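Local atomic coordinates of rutinosidase (Aspergillus niger, PDB entry 6I1A), a protein that is a secreted family 5 glycoside hydrolase that removes rutinose from flavonoid glycosides and may also act as an exo-1,3-beta-glucanase. Residues 51-56 with 104-109. Residues are numbered along the deposited sequence; the frame is centred on the assembly and turned at random.
With EDO (1,2-ethanediol), chain V.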
ATOM      1  N   ASP A  51     -13.321 -23.548   6.930  1.00 14.58           N
ATOM      2  CA  ASP A  51     -12.056 -24.108   6.387  1.00 14.23           C
ATOM      3  C   ASP A  51     -12.232 -25.570   5.999  1.00 13.81           C
ATOM      4  O   ASP A  51     -13.209 -26.226   6.401  1.00 13.78           O
ATOM      5  CB  ASP A  51     -10.940 -23.901   7.396  1.00 13.55           C
ATOM      6  CG  ASP A  51     -11.178 -24.428   8.802  1.00 15.21           C
ATOM      7  OD1 ASP A  51     -12.279 -25.082   9.044  1.00 15.54           O
ATOM      8  OD2 ASP A  51     -10.295 -24.195   9.688  1.00 14.48           O
ATOM      9  N   GLU A  52     -11.324 -26.062   5.173  1.00 12.78           N
ATOM     10  CA  GLU A  52     -11.290 -27.458   4.751  1.00 12.79           C
ATOM     11  C   GLU A  52     -11.185 -28.330   6.016  1.00 13.10           C
ATOM     12  O   GLU A  52     -11.854 -29.403   6.057  1.00 13.46           O
ATOM     13  CB  GLU A  52     -10.124 -27.710   3.785  1.00 13.01           C
ATOM     14  CG  GLU A  52     -10.016 -29.163   3.361  1.00 14.28           C
ATOM     15  CD  GLU A  52      -8.937 -29.492   2.361  1.00 14.94           C
ATOM     16  OE1 GLU A  52      -8.380 -28.578   1.733  1.00 14.18           O
ATOM     17  OE2 GLU A  52      -8.712 -30.733   2.206  1.00 16.09           O
ATOM     18  N   TRP A  53     -10.340 -27.945   6.943  1.00 13.67           N
ATOM     19  CA  TRP A  53     -10.154 -28.659   8.245  1.00 13.76           C
ATOM     20  C   TRP A  53     -11.512 -28.957   8.877  1.00 13.96           C
ATOM     21  O   TRP A  53     -11.845 -30.121   9.163  1.00 14.58           O
ATOM     22  CB  TRP A  53      -9.269 -27.804   9.142  1.00 13.95           C
ATOM     23  CG  TRP A  53      -8.932 -28.430  10.463  1.00 14.89           C
ATOM     24  CD1 TRP A  53      -9.748 -28.541  11.548  1.00 16.65           C
ATOM     25  CD2 TRP A  53      -7.624 -28.876  10.904  1.00 12.84           C
ATOM     26  NE1 TRP A  53      -9.055 -29.074  12.619  1.00 16.29           N
ATOM     27  CE2 TRP A  53      -7.760 -29.283  12.255  1.00 12.87           C
ATOM     28  CE3 TRP A  53      -6.381 -29.008  10.283  1.00 13.34           C
ATOM     29  CZ2 TRP A  53      -6.685 -29.819  12.974  1.00 14.35           C
ATOM     30  CZ3 TRP A  53      -5.313 -29.480  11.012  1.00 14.04           C
ATOM     31  CH2 TRP A  53      -5.475 -29.885  12.329  1.00 13.51           C
ATOM     32  N   GLY A  54     -12.338 -27.936   9.053  1.00 14.35           N
ATOM     33  CA  GLY A  54     -13.652 -28.098   9.713  1.00 14.97           C
ATOM     34  C   GLY A  54     -14.639 -28.814   8.813  1.00 14.74           C
ATOM     35  O   GLY A  54     -15.511 -29.534   9.342  1.00 14.96           O
ATOM     36  N   LEU A  55     -14.611 -28.620   7.503  1.00 14.77           N
ATOM     37  CA  LEU A  55     -15.447 -29.422   6.565  1.00 14.99           C
ATOM     38  C   LEU A  55     -15.154 -30.911   6.747  1.00 17.89           C
ATOM     39  O   LEU A  55     -16.100 -31.749   6.849  1.00 16.91           O
ATOM     40  CB  LEU A  55     -15.192 -28.958   5.135  1.00 16.64           C
ATOM     41  CG  LEU A  55     -15.890 -29.748   4.044  1.00 16.82           C
ATOM     42  CD1 LEU A  55     -16.283 -28.809   2.895  1.00 17.62           C
ATOM     43  CD2 LEU A  55     -15.055 -30.892   3.544  1.00 16.52           C
ATOM     44  N   CYS A  56     -13.893 -31.277   6.847  1.00 14.88           N
ATOM     45  CA  CYS A  56     -13.522 -32.700   6.984  1.00 16.61           C
ATOM     46  C   CYS A  56     -13.953 -33.202   8.356  1.00 15.67           C
ATOM     47  O   CYS A  56     -14.505 -34.347   8.409  1.00 17.50           O
ATOM     48  CB  CYS A  56     -12.019 -32.840   6.797  1.00 16.76           C
ATOM     49  SG  CYS A  56     -11.475 -34.517   6.424  1.00 20.48           S
ATOM     50  N   PRO A 104      -0.774 -37.878  12.477  1.00 15.18           N
ATOM     51  CA  PRO A 104      -1.864 -38.310  13.360  1.00 17.28           C
ATOM     52  C   PRO A 104      -2.611 -37.168  14.069  1.00 18.20           C
ATOM     53  O   PRO A 104      -3.653 -37.426  14.629  1.00 22.51           O
ATOM     54  CB  PRO A 104      -1.154 -39.222  14.374  1.00 18.44           C
ATOM     55  CG  PRO A 104       0.273 -38.726  14.384  1.00 21.98           C
ATOM     56  CD  PRO A 104       0.545 -38.266  12.967  1.00 18.55           C
ATOM     57  N   SER A 105      -2.078 -35.945  14.014  1.00 16.59           N
ATOM     58  CA  SER A 105      -2.739 -34.791  14.677  1.00 16.54           C
ATOM     59  C   SER A 105      -3.400 -33.869  13.643  1.00 18.26           C
ATOM     60  O   SER A 105      -3.836 -32.782  14.041  1.00 22.61           O
ATOM     61  CB  SER A 105      -1.766 -34.029  15.527  1.00 17.36           C
ATOM     62  OG  SER A 105      -0.684 -33.552  14.746  1.00 19.49           O
ATOM     63  N   SER A 106      -3.474 -34.292  12.378  1.00 14.37           N
ATOM     64  CA  SER A 106      -4.080 -33.437  11.323  1.00 13.65           C
ATOM     65  C   SER A 106      -5.489 -33.911  10.951  1.00 15.00           C
ATOM     66  O   SER A 106      -5.666 -35.110  10.698  1.00 15.46           O
ATOM     67  CB  SER A 106      -3.210 -33.397  10.096  1.00 14.16           C
ATOM     68  OG  SER A 106      -3.846 -32.661   9.062  1.00 15.13           O
ATOM     69  N   GLN A 107      -6.441 -32.976  10.927  1.00 15.27           N
ATOM     70  CA  GLN A 107      -7.827 -33.243  10.471  1.00 15.27           C
ATOM     71  C   GLN A 107      -7.935 -33.147   8.964  1.00 16.54           C
ATOM     72  O   GLN A 107      -9.022 -33.486   8.415  1.00 18.19           O
ATOM     73  CB  GLN A 107      -8.816 -32.264  11.063  1.00 19.25           C
ATOM     74  CG  GLN A 107      -9.776 -32.785  12.070  1.00 27.96           C
ATOM     75  CD  GLN A 107     -10.742 -33.868  11.648  1.00 24.01           C
ATOM     76  OE1 GLN A 107     -10.869 -34.360  10.490  1.00 24.05           O
ATOM     77  NE2 GLN A 107     -11.438 -34.260  12.676  1.00 21.95           N
ATOM     78  N   LEU A 108      -6.881 -32.708   8.251  1.00 14.38           N
ATOM     79  CA  LEU A 108      -6.944 -32.729   6.789  1.00 14.85           C
ATOM     80  C   LEU A 108      -6.892 -34.164   6.279  1.00 14.57           C
ATOM     81  O   LEU A 108      -6.171 -34.986   6.898  1.00 15.95           O
ATOM     82  CB  LEU A 108      -5.823 -31.880   6.190  1.00 14.39           C
ATOM     83  CG  LEU A 108      -5.869 -30.396   6.568  1.00 14.41           C
ATOM     84  CD1 LEU A 108      -4.637 -29.699   6.024  1.00 15.32           C
ATOM     85  CD2 LEU A 108      -7.145 -29.741   6.101  1.00 17.05           C
ATOM     86  N   TYR A 109      -7.564 -34.428   5.180  1.00 14.42           N
ATOM     87  CA  TYR A 109      -7.659 -35.782   4.627  1.00 15.03           C
ATOM     88  C   TYR A 109      -6.393 -36.131   3.833  1.00 14.67           C
ATOM     89  O   TYR A 109      -5.935 -35.373   2.967  1.00 14.20           O
ATOM     90  CB  TYR A 109      -8.873 -35.879   3.695  1.00 15.69           C
ATOM     91  CG  TYR A 109      -8.978 -37.175   2.946  1.00 15.36           C
ATOM     92  CD1 TYR A 109      -9.204 -38.373   3.636  1.00 17.56           C
ATOM     93  CD2 TYR A 109      -8.881 -37.215   1.575  1.00 15.07           C
ATOM     94  CE1 TYR A 109      -9.285 -39.564   2.945  1.00 16.22           C
ATOM     95  CE2 TYR A 109      -9.001 -38.406   0.869  1.00 17.53           C
ATOM     96  CZ  TYR A 109      -9.214 -39.578   1.571  1.00 17.02           C
ATOM     97  OH  TYR A 109      -9.294 -40.747   0.850  1.00 17.66           O
TER
HETATM   98  C1  EDO V 420      -0.614 -30.882  11.871  1.00 28.96           C
HETATM   99  O1  EDO V 420       0.368 -31.604  12.665  1.00 33.77           O
HETATM  100  C2  EDO V 420      -1.780 -30.220  12.595  1.00 24.66           C
HETATM  101  O2  EDO V 420      -1.544 -28.895  13.210  1.00 24.94           O
HETATM  102  O   HOH W   1      -6.146 -32.629   2.338  1.00 15.57           O
HETATM  103  O   HOH W   2      -9.315 -32.405   4.197  1.00 19.15           O
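The indole of W53 carries the aliphatic part of Q107 on one face: Q107 CB stands 3.5 Å from the centroid of the five-membered ring, 14° off its normal, a CH-pi contact. At the ring's edge, near its plane, C2 of a bound ethanediol lies 3.7 Å from W53 CH2, and H154 meets the same indole edge-to-face. CG anti to the backbone N (chi1 -177°) carries the indole from the first turn of helix 52-59 to Q107, in the loop after strand 90-95. L108 approaches obliquely, its CG 4.0 Å from W53 CE3, while its CD2 packs against the aliphatic CG of E52. Further along the helix, C56 SG lies 3.3 Å from Q107 O and touches Y109 CB; held in a disulfide with C63, the sulfur has no proton to donate. S106 OG, also bonded to Y97, accepts from L108 N in an ST turn. Two waters join E52 OE2 to Y109, one donating to Y109 O, the other accepting from Y109 N; Q33 N donates to E52 OE1. Direct contacts here in this TIM-barrel enzyme are thus CH-pi and van der Waals, the polar link runs through water, and E52, accepting at both oxygens, is probably ionised.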